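Local atomic coordinates of SusD homolog (Bacteroides thetaiotaomicron VPI-5482, PDB entry 3FDH), a protein that probably binds sugar chains at the outer membrane as a SusD/RagB-family lipoprotein of a gut bacterium, handing them on for uptake. Residues 451-454 with 455-458; 59-62 with 63-66; 413-416 with 417-420; 431-434 with 435-439; 335-338 with 339-343. All coordinates share one frame; numbering follows the deposited sequence. Where two conformers were deposited one is given.

Interaction 1: 451-454 with 455-458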
# COMPACT_ATOMS: atom_id res chain seq x y z
N LEU A 451 -0.54 -17.53 5.17
CA LEU A 451 0.52 -16.96 6.02
C LEU A 451 1.03 -18.05 6.91
O LEU A 451 0.25 -18.85 7.40
CB LEU A 451 -0.02 -15.81 6.88
CG LEU A 451 -0.58 -14.65 6.04
CD1 LEU A 451 -0.99 -13.55 7.02
CD2 LEU A 451 0.44 -14.19 5.04
N THR A 452 2.33 -18.10 7.14
CA THR A 452 2.92 -19.19 7.93
C THR A 452 3.42 -18.83 9.33
O THR A 452 3.78 -19.69 10.10
CB THR A 452 4.01 -19.91 7.12
OG1 THR A 452 5.14 -19.05 6.93
CG2 THR A 452 3.46 -20.32 5.77
N ASN A 453 3.42 -17.54 9.67
CA ASN A 453 3.89 -17.13 11.00
C ASN A 453 3.14 -17.90 12.11
O ASN A 453 1.94 -17.77 12.24
CB ASN A 453 3.68 -15.61 11.16
CG ASN A 453 4.39 -15.03 12.36
OD1 ASN A 453 4.43 -15.65 13.43
ND2 ASN A 453 4.86 -13.78 12.21
N PRO A 454 3.85 -18.66 12.97
CA PRO A 454 3.11 -19.45 13.95
C PRO A 454 2.45 -18.64 15.01
O PRO A 454 1.57 -19.11 15.72
CB PRO A 454 4.20 -20.30 14.61
CG PRO A 454 5.36 -20.23 13.70
CD PRO A 454 5.30 -18.92 13.05
N ASN A 455 2.88 -17.38 15.09
CA ASN A 455 2.38 -16.49 16.15
C ASN A 455 1.01 -15.93 15.82
O ASN A 455 0.34 -15.28 16.63
CB ASN A 455 3.37 -15.36 16.38
CG ASN A 455 4.70 -15.87 16.89
OD1 ASN A 455 4.81 -16.32 18.02
ND2 ASN A 455 5.75 -15.75 16.05
N ASN A 456 0.59 -16.24 14.61
CA ASN A 456 -0.71 -15.76 14.13
C ASN A 456 -1.91 -16.50 14.73
O ASN A 456 -3.05 -16.13 14.46
CB ASN A 456 -0.77 -15.87 12.60
CG ASN A 456 -0.05 -14.77 11.91
OD1 ASN A 456 0.37 -13.79 12.53
ND2 ASN A 456 0.06 -14.89 10.62
N SER A 457 -1.62 -17.51 15.55
CA SER A 457 -2.66 -18.32 16.18
C SER A 457 -3.46 -17.43 17.11
O SER A 457 -4.68 -17.50 17.19
CB SER A 457 -2.07 -19.51 16.94
OG SER A 457 -1.10 -19.06 17.88
N SER A 458 -2.74 -16.54 17.79
CA SER A 458 -3.38 -15.57 18.67
C SER A 458 -2.87 -14.14 18.51
O SER A 458 -3.43 -13.22 19.10
CB SER A 458 -3.16 -15.96 20.12
OG SER A 458 -1.77 -15.91 20.42
O HOH W 1 -1.74 -17.42 9.58
O HOH W 2 1.81 -19.74 18.74
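N453 and N456 close a type I beta turn: the amide N456 N donates to N453 O at 3.1 Å with a fairly straight N-H...O angle of 161°, meeting the carbonyl well above its plane. The turn leads into the short helix 456-459. N453 adds a side-chain capping bond to this backbone bond, a worked case of an Asx turn. With CG anti to the backbone N (chi1 -168°), its amide swings forward along the chain, and OD1 receives two donors from N455. The backbone N455 N lies 2.9 Å from N453 OD1, tilted 21° from the carbonyl plane, and the side-chain N455 ND2 comes just as close to that oxygen in the carbonyl plane, on a lone pair. On the other flank N456 lays its amide beside the CB of N453, while its OD1 is taken by R65 from the loop after helix 57-63. E50 accepts from the backbone N of both T452 and N453. Two waters add bridges: one links P454 O with S457 OG, and another donates to L451 O at 3.3 Å and accepts from N456 ND2.

Interaction 2: 59-62 with 63-66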
# COMPACT_ATOMS: atom_id res chain seq x y z
N LEU A 59 11.41 -4.21 14.02
CA LEU A 59 10.71 -5.06 13.05
C LEU A 59 10.86 -6.55 13.41
O LEU A 59 10.01 -7.38 13.06
CB LEU A 59 11.16 -4.76 11.61
CG LEU A 59 10.17 -5.15 10.51
CD1 LEU A 59 8.83 -4.41 10.68
CD2 LEU A 59 10.79 -4.85 9.15
N TYR A 60 11.92 -6.87 14.14
CA TYR A 60 12.14 -8.26 14.60
C TYR A 60 11.06 -8.59 15.61
O TYR A 60 10.41 -9.65 15.53
CB TYR A 60 13.53 -8.48 15.22
CG TYR A 60 13.59 -9.77 16.00
CD1 TYR A 60 13.77 -10.99 15.36
CD2 TYR A 60 13.40 -9.78 17.36
CE1 TYR A 60 13.79 -12.18 16.07
CE2 TYR A 60 13.42 -10.97 18.09
CZ TYR A 60 13.58 -12.16 17.42
OH TYR A 60 13.59 -13.33 18.11
N TYR A 61 10.83 -7.63 16.50
CA TYR A 61 9.82 -7.79 17.59
C TYR A 61 8.39 -7.80 17.05
O TYR A 61 7.47 -8.43 17.61
CB TYR A 61 10.06 -6.81 18.75
CG TYR A 61 11.37 -7.19 19.45
CD1 TYR A 61 11.46 -8.37 20.17
CD2 TYR A 61 12.50 -6.42 19.30
CE1 TYR A 61 12.67 -8.77 20.77
CE2 TYR A 61 13.71 -6.81 19.88
CZ TYR A 61 13.79 -7.99 20.60
OH TYR A 61 15.00 -8.35 21.17
N ALA A 62 8.22 -7.14 15.93
CA ALA A 62 6.93 -7.15 15.21
C ALA A 62 6.76 -8.54 14.59
O ALA A 62 5.71 -9.17 14.66
CB ALA A 62 6.86 -6.05 14.13
N GLU A 63 7.83 -9.04 13.99
CA GLU A 63 7.80 -10.33 13.35
C GLU A 63 7.43 -11.49 14.29
O GLU A 63 6.67 -12.39 13.93
CB GLU A 63 9.18 -10.60 12.71
CG GLU A 63 9.23 -11.88 11.82
CD GLU A 63 8.36 -11.80 10.56
OE1 GLU A 63 8.33 -10.72 9.90
OE2 GLU A 63 7.77 -12.84 10.20
N VAL A 64 7.97 -11.45 15.50
CA VAL A 64 7.77 -12.53 16.46
C VAL A 64 6.62 -12.21 17.36
O VAL A 64 6.29 -12.90 18.28
CB VAL A 64 9.05 -12.87 17.25
CG1 VAL A 64 10.13 -13.41 16.29
CG2 VAL A 64 9.54 -11.67 18.16
N ARG A 65 6.02 -11.08 17.07
CA ARG A 65 4.84 -10.57 17.79
C ARG A 65 5.06 -10.41 19.26
O ARG A 65 4.22 -10.82 20.06
CB ARG A 65 3.65 -11.50 17.59
CG ARG A 65 3.29 -11.76 16.16
CD ARG A 65 2.86 -10.55 15.38
NE ARG A 65 2.29 -11.06 14.16
CZ ARG A 65 2.88 -11.09 12.97
NH1 ARG A 65 4.04 -10.48 12.76
NH2 ARG A 65 2.25 -11.66 11.98
N GLU A 66 6.20 -9.82 19.63
CA GLU A 66 6.47 -9.54 21.04
C GLU A 66 6.34 -8.05 21.35
O GLU A 66 7.26 -7.27 21.10
CB GLU A 66 7.82 -10.16 21.45
CG GLU A 66 7.84 -11.69 21.11
CD GLU A 66 9.19 -12.42 21.32
OE1 GLU A 66 10.20 -11.80 21.72
OE2 GLU A 66 9.22 -13.66 21.05
O HOH W 3 12.60 -13.23 20.60
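A62 O is gripped twice by R65, once through the main chain and once through the side chain. R65 NH1 donates to A62 O at 2.8 Å with a nearly straight N-H...O angle of 166°, the oxygen lying in the guanidinium plane at its edge. R65 N approaches A62 O at 3.1 Å from the other face of the carbonyl. A bend at chi2 (-63°) curls the arginine back toward the last helical turn, which brings NH1 to the helix end; NE bonds to K459 O, so the guanidinium is held by more than the helix. The second backbone bond of the ending runs from E66 N to Y61 O at 2.8 Å, in the carbonyl plane. On the flank bearing the tyrosines, V64 sets its methyls against the Y60 ring, with CG1 3.8 Å from Y60 CZ. E66 OE1 sits at the edge of the Y61 ring, and a water joins this oxygen to Y60 OH. E63 turns its carboxylate toward S47, G54 and G308. Positive phi at R65, with the 6→1 bond from E66 to Y61 and the inner bond from R65 to A62, makes this the Schellman motif that ends helix 57-63.

Interaction 3: 413-416 with 417-420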
# COMPACT_ATOMS: atom_id res chain seq x y z
N LEU A 413 -11.85 -16.29 -8.45
CA LEU A 413 -11.60 -15.32 -7.39
C LEU A 413 -10.32 -15.57 -6.61
O LEU A 413 -9.52 -14.65 -6.36
CB LEU A 413 -12.78 -15.24 -6.40
CG LEU A 413 -12.62 -14.17 -5.31
CD1 LEU A 413 -12.45 -12.76 -5.87
CD2 LEU A 413 -13.82 -14.27 -4.35
N GLN A 414 -10.17 -16.81 -6.19
CA GLN A 414 -9.04 -17.24 -5.38
C GLN A 414 -7.75 -16.86 -6.06
O GLN A 414 -6.87 -16.27 -5.46
CB GLN A 414 -9.05 -18.75 -5.16
CG GLN A 414 -7.81 -19.25 -4.46
CD GLN A 414 -7.85 -20.74 -4.19
OE1 GLN A 414 -8.61 -21.19 -3.37
NE2 GLN A 414 -7.00 -21.51 -4.87
N GLU A 415 -7.67 -17.25 -7.32
CA GLU A 415 -6.48 -17.02 -8.16
C GLU A 415 -6.22 -15.54 -8.38
O GLU A 415 -5.08 -15.07 -8.33
CB GLU A 415 -6.60 -17.75 -9.49
CG GLU A 415 -5.37 -17.57 -10.36
CD GLU A 415 -4.04 -18.11 -9.76
OE1 GLU A 415 -4.02 -18.95 -8.82
OE2 GLU A 415 -2.98 -17.71 -10.28
N THR A 416 -7.29 -14.81 -8.61
CA THR A 416 -7.23 -13.37 -8.77
C THR A 416 -6.60 -12.71 -7.54
O THR A 416 -5.73 -11.87 -7.66
CB THR A 416 -8.63 -12.75 -9.09
OG1 THR A 416 -9.07 -13.25 -10.37
CG2 THR A 416 -8.58 -11.15 -9.10
N MSE A 417 -6.98 -13.12 -6.35
CA MSE A 417 -6.50 -12.43 -5.18
C MSE A 417 -5.07 -12.86 -4.83
O MSE A 417 -4.29 -12.05 -4.29
CB MSE A 417 -7.46 -12.66 -4.04
CG MSE A 417 -8.91 -12.22 -4.31
SE MSE A 417 -8.98 -10.36 -4.82
CE MSE A 417 -8.24 -9.64 -3.18
N ILE A 418 -4.75 -14.12 -5.15
CA ILE A 418 -3.36 -14.61 -5.00
C ILE A 418 -2.44 -13.78 -5.90
O ILE A 418 -1.36 -13.33 -5.50
CB ILE A 418 -3.20 -16.12 -5.31
CG1 ILE A 418 -3.89 -16.94 -4.20
CG2 ILE A 418 -1.73 -16.47 -5.36
CD1 ILE A 418 -4.00 -18.49 -4.46
N GLN A 419 -2.89 -13.55 -7.12
CA GLN A 419 -2.14 -12.77 -8.08
C GLN A 419 -2.02 -11.31 -7.66
O GLN A 419 -0.97 -10.69 -7.85
CB GLN A 419 -2.69 -12.92 -9.53
CG GLN A 419 -2.46 -14.32 -10.14
CD GLN A 419 -0.97 -14.74 -10.16
OE1 GLN A 419 -0.08 -13.93 -10.47
NE2 GLN A 419 -0.70 -16.00 -9.85
N LYS A 420 -3.06 -10.77 -7.02
CA LYS A 420 -3.02 -9.39 -6.57
C LYS A 420 -1.93 -9.32 -5.53
O LYS A 420 -1.09 -8.44 -5.53
CB LYS A 420 -4.38 -8.95 -6.00
CG LYS A 420 -4.47 -7.50 -5.65
CD LYS A 420 -5.84 -7.08 -5.15
CE LYS A 420 -6.04 -5.57 -5.14
NZ LYS A 420 -7.21 -5.18 -4.22
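E415 and Q419, one helical turn apart, join side chain to side chain on the buried flank of helix 412-423. Q419 NE2 donates to E415 OE2 at 2.9 Å, arriving from above the carboxylate plane, and the amide and carboxylate planes are turned 34° from each other. Bends at chi2 in both residues, 61° in E415 and -57° in Q419, curl the two chains toward one another. The other oxygen, E415 OE1, is bonded to Y274 OH, so both carboxylate oxygens are hydrogen-bonded. On the other side of the helix the selenomethionine M417, also buried, lies alongside L413, its CG 3.9 Å from L413 CD1 and 3.2 Å from L413 O. The looser part belongs to the partly exposed Q414 and I418: Q414 is extended, and its CG meets I418 CD1 at 3.9 Å as the two chains run side by side in the same direction. Here aliphatic carbons meet, without a side-chain hydrogen bond across the contact. Around the helix, T416 and Q419 pack on helices 335-348, 354-379 and 393-410, whereas Q414 and I418 meet F448 and I449 of the loop after helix 431-443. K420 leaves the contact to form a salt bridge with D437 of helix 431-443.

Interaction 4: 431-434 with 435-439; sequences ATET and YNDFR
E433 and N436 meet three residues apart on helix 431-443, an i to i+3 side-chain bond in the helical core of this SusD-like fold. E433 puts CG anti to the backbone N (chi1 -178°) and then bends at chi2 (64°), which carries its carboxylate forward along the helix. N436 takes the other common setting, with CG beside the backbone N, and the two chains cross at about a right angle. N436 ND2 gives its N-H to E433 OE1 at 3.0 Å; the oxygen lies in the amide plane, yet it is approached from above the carboxylate plane. The two planes are 73° apart. E433 OE2 forms a salt bridge with R208. It also lies 4.4 Å from D437 OD1, a like-charged approach probably offset by that arginine, by R440, which pairs with D437, and by K420. Y435 swings its ring away from the preceding turn, and its hydroxyl bonds to P461 O. R439 folds back over one face of the Y435 ring, its NE 3.2 Å from the plane, and makes a weak bond to Y435 O. A water joins T434 and D437: T434 OG1, also hydrogen-bonded to Y51 OH, lies 3.3 Å from it, and it donates to D437 OD2 at 2.8 Å.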
# COMPACT_ATOMS: atom_id res chain seq x y z
N ALA A 431 2.32 -2.81 0.28
CA ALA A 431 2.05 -3.78 1.35
C ALA A 431 0.92 -3.22 2.17
O ALA A 431 0.08 -3.94 2.72
CB ALA A 431 3.28 -4.03 2.22
N THR A 432 0.92 -1.91 2.23
CA THR A 432 -0.10 -1.21 3.01
C THR A 432 -1.48 -1.68 2.52
O THR A 432 -2.34 -2.15 3.27
CB THR A 432 0.06 0.32 2.79
OG1 THR A 432 1.26 0.77 3.45
CG2 THR A 432 -1.11 1.10 3.33
N GLU A 433 -1.67 -1.56 1.23
CA GLU A 433 -2.96 -1.95 0.62
C GLU A 433 -3.17 -3.48 0.65
O GLU A 433 -4.27 -3.95 0.82
CB GLU A 433 -3.07 -1.34 -0.78
CG GLU A 433 -4.36 -1.61 -1.52
CD GLU A 433 -5.59 -1.02 -0.85
OE1 GLU A 433 -5.46 -0.20 0.06
OE2 GLU A 433 -6.70 -1.35 -1.30
N THR A 434 -2.11 -4.25 0.51
CA THR A 434 -2.26 -5.73 0.54
C THR A 434 -2.77 -6.22 1.87
O THR A 434 -3.56 -7.15 1.96
CB THR A 434 -1.01 -6.42 0.23
OG1 THR A 434 -0.73 -6.15 -1.15
CG2 THR A 434 -1.17 -7.94 0.45
N TYR A 435 -2.36 -5.47 2.87
CA TYR A 435 -2.77 -5.74 4.26
C TYR A 435 -4.27 -5.42 4.50
O TYR A 435 -4.96 -6.14 5.21
CB TYR A 435 -1.87 -4.97 5.19
CG TYR A 435 -2.26 -5.04 6.63
CD1 TYR A 435 -2.06 -6.22 7.37
CD2 TYR A 435 -2.73 -3.93 7.27
CE1 TYR A 435 -2.41 -6.27 8.70
CE2 TYR A 435 -3.06 -3.97 8.59
CZ TYR A 435 -2.89 -5.13 9.31
OH TYR A 435 -3.22 -5.09 10.63
N ASN A 436 -4.76 -4.39 3.83
CA ASN A 436 -6.19 -4.10 3.79
C ASN A 436 -6.92 -5.24 3.11
O ASN A 436 -7.89 -5.74 3.62
CB ASN A 436 -6.51 -2.80 3.07
CG ASN A 436 -6.01 -1.58 3.80
OD1 ASN A 436 -6.04 -1.55 5.05
ND2 ASN A 436 -5.55 -0.57 3.04
N ASP A 437 -6.44 -5.66 1.93
CA ASP A 437 -7.11 -6.74 1.22
C ASP A 437 -7.16 -8.01 2.05
O ASP A 437 -8.15 -8.74 2.09
CB ASP A 437 -6.39 -7.10 -0.09
CG ASP A 437 -6.66 -6.09 -1.26
OD1 ASP A 437 -7.81 -5.65 -1.46
OD2 ASP A 437 -5.74 -5.87 -2.07
N PHE A 438 -6.10 -8.23 2.83
CA PHE A 438 -5.98 -9.50 3.57
C PHE A 438 -7.01 -9.53 4.65
O PHE A 438 -7.72 -10.52 4.87
CB PHE A 438 -4.56 -9.66 4.22
CG PHE A 438 -4.37 -11.01 4.84
CD1 PHE A 438 -3.97 -12.09 4.09
CD2 PHE A 438 -4.67 -11.22 6.15
CE1 PHE A 438 -3.87 -13.33 4.66
CE2 PHE A 438 -4.55 -12.44 6.72
CZ PHE A 438 -4.15 -13.51 5.98
N ARG A 439 -7.10 -8.41 5.32
CA ARG A 439 -8.03 -8.28 6.41
C ARG A 439 -9.49 -8.24 5.90
O ARG A 439 -10.42 -8.70 6.55
CB ARG A 439 -7.74 -7.04 7.26
CG ARG A 439 -6.46 -7.13 8.04
CD ARG A 439 -6.32 -5.86 8.88
NE ARG A 439 -6.10 -4.69 8.04
CZ ARG A 439 -6.30 -3.44 8.41
NH1 ARG A 439 -6.80 -3.20 9.59
NH2 ARG A 439 -6.08 -2.47 7.57
O HOH W 4 -3.48 -7.43 -2.32

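Interaction 5: 335-338 with 339-343; sequences YHEL and MFLKA
Y335 and M339 make the aromatic part of this contact in the first turns of helix 335-348. The selenomethionine lays its CG over one face of the Y335 ring, 3.8 Å from the centroid and 19° off the normal, a CH-pi contact. Its SE is 3.9 Å from Y335 CE1 and approaches the ring obliquely, giving a Met-aromatic pair. Bends at chi2 (-58°) and chi3 (93°) turn the end of M339 back, so that the apolar packing continues from CE to L338 CD2 at 3.7 Å. Van der Waals packing also sets L341 CD1 3.8 Å from the carboxylate oxygen E337 OE2, and the F340 ring on the H336 carbonyl, CD2 3.0 Å from H336 O. The backbone bonds are those of a regular helix, M339 N to Y335 O at 3.0 Å among them. Polar ends point to other elements: Y335 OH bonds to E359, H336 NE2 to E430, and E337 OE1 forms a salt bridge with R204. The chemistry is therefore divided: M339 and F340 pack against neighbouring helices, while Y335 OH, H336 NE2 and E337 OE1 each have a polar partner. E337 OE2 lies close to the E433 carboxylate, which might favour protonation of one of them.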
# COMPACT_ATOMS: atom_id res chain seq x y z
N TYR A 335 -1.69 0.94 -11.53
CA TYR A 335 -2.54 0.48 -12.58
C TYR A 335 -2.87 -0.99 -12.34
O TYR A 335 -4.01 -1.42 -12.52
CB TYR A 335 -1.88 0.66 -13.94
CG TYR A 335 -2.62 0.04 -15.11
CD1 TYR A 335 -3.86 0.51 -15.52
CD2 TYR A 335 -2.05 -1.00 -15.85
CE1 TYR A 335 -4.52 -0.08 -16.59
CE2 TYR A 335 -2.69 -1.56 -16.93
CZ TYR A 335 -3.91 -1.11 -17.30
OH TYR A 335 -4.50 -1.69 -18.40
N HIS A 336 -1.88 -1.74 -11.86
CA HIS A 336 -2.12 -3.18 -11.64
C HIS A 336 -3.16 -3.36 -10.56
O HIS A 336 -4.02 -4.22 -10.70
CB HIS A 336 -0.86 -4.07 -11.40
CG HIS A 336 0.11 -3.57 -10.38
ND1 HIS A 336 1.10 -2.65 -10.69
CD2 HIS A 336 0.26 -3.89 -9.07
CE1 HIS A 336 1.80 -2.41 -9.59
NE2 HIS A 336 1.30 -3.13 -8.59
N GLU A 337 -3.09 -2.56 -9.51
CA GLU A 337 -4.09 -2.66 -8.44
C GLU A 337 -5.48 -2.41 -9.03
O GLU A 337 -6.46 -3.08 -8.71
CB GLU A 337 -3.86 -1.68 -7.28
CG GLU A 337 -5.02 -1.71 -6.33
CD GLU A 337 -4.99 -0.68 -5.22
OE1 GLU A 337 -3.96 -0.02 -4.93
OE2 GLU A 337 -6.07 -0.48 -4.66
N LEU A 338 -5.56 -1.45 -9.92
CA LEU A 338 -6.88 -1.10 -10.49
C LEU A 338 -7.42 -2.27 -11.34
O LEU A 338 -8.61 -2.57 -11.38
CB LEU A 338 -6.77 0.18 -11.33
CG LEU A 338 -8.07 0.76 -11.83
CD1 LEU A 338 -8.82 1.43 -10.71
CD2 LEU A 338 -7.77 1.73 -13.02
N MSE A 339 -6.51 -2.94 -11.99
CA MSE A 339 -6.92 -4.08 -12.86
C MSE A 339 -7.31 -5.28 -12.03
O MSE A 339 -8.14 -6.09 -12.46
CB MSE A 339 -5.84 -4.44 -13.89
CG MSE A 339 -5.59 -3.32 -14.94
SE MSE A 339 -7.17 -2.82 -15.95
CE MSE A 339 -7.85 -1.41 -14.99
N PHE A 340 -6.72 -5.38 -10.85
CA PHE A 340 -7.04 -6.45 -9.89
C PHE A 340 -8.39 -6.17 -9.26
O PHE A 340 -9.14 -7.09 -8.89
CB PHE A 340 -5.96 -6.64 -8.83
CG PHE A 340 -4.76 -7.41 -9.31
CD1 PHE A 340 -4.88 -8.77 -9.64
CD2 PHE A 340 -3.52 -6.82 -9.39
CE1 PHE A 340 -3.79 -9.50 -10.10
CE2 PHE A 340 -2.43 -7.54 -9.86
CZ PHE A 340 -2.57 -8.91 -10.19
N LEU A 341 -8.72 -4.89 -9.15
CA LEU A 341 -10.03 -4.51 -8.63
C LEU A 341 -11.07 -4.87 -9.65
O LEU A 341 -12.15 -5.38 -9.35
CB LEU A 341 -10.09 -3.03 -8.26
CG LEU A 341 -9.49 -2.64 -6.91
CD1 LEU A 341 -9.20 -1.13 -6.80
CD2 LEU A 341 -10.43 -3.14 -5.83
N LYS A 342 -10.74 -4.58 -10.88
CA LYS A 342 -11.65 -4.86 -12.02
C LYS A 342 -11.91 -6.37 -12.11
O LYS A 342 -13.04 -6.83 -12.23
CB LYS A 342 -11.00 -4.42 -13.31
CG LYS A 342 -11.92 -4.55 -14.56
CD LYS A 342 -11.29 -3.95 -15.79
CE LYS A 342 -12.17 -4.20 -17.00
NZ LYS A 342 -11.67 -3.56 -18.26
N ALA A 343 -10.83 -7.12 -12.05
CA ALA A 343 -10.89 -8.59 -12.06
C ALA A 343 -11.68 -9.14 -10.86
O ALA A 343 -12.51 -10.05 -11.01
CB ALA A 343 -9.45 -9.20 -12.11

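From the N terminus, interaction 2 comes first, ending helix 57-63; interaction 5 follows in helix 335-348, then interaction 3 in helix 412-423, interaction 4 in helix 431-443 and interaction 1 at the start of helix 456-459. All are local, so they stand in series, none nested or crossed, and the longer connections arise between them. Interactions 2 and 1 join chain regions almost 400 residues apart, through E63 and R65 to N453 and N456. Interaction 5 packs F340 on Q419 and K420 of interaction 3, and brings E337 near E433 of interaction 4. K420 then bridges to D437 of interaction 4, whose F438 touches L451 of interaction 1, completing a path from the helical core to the surface turn.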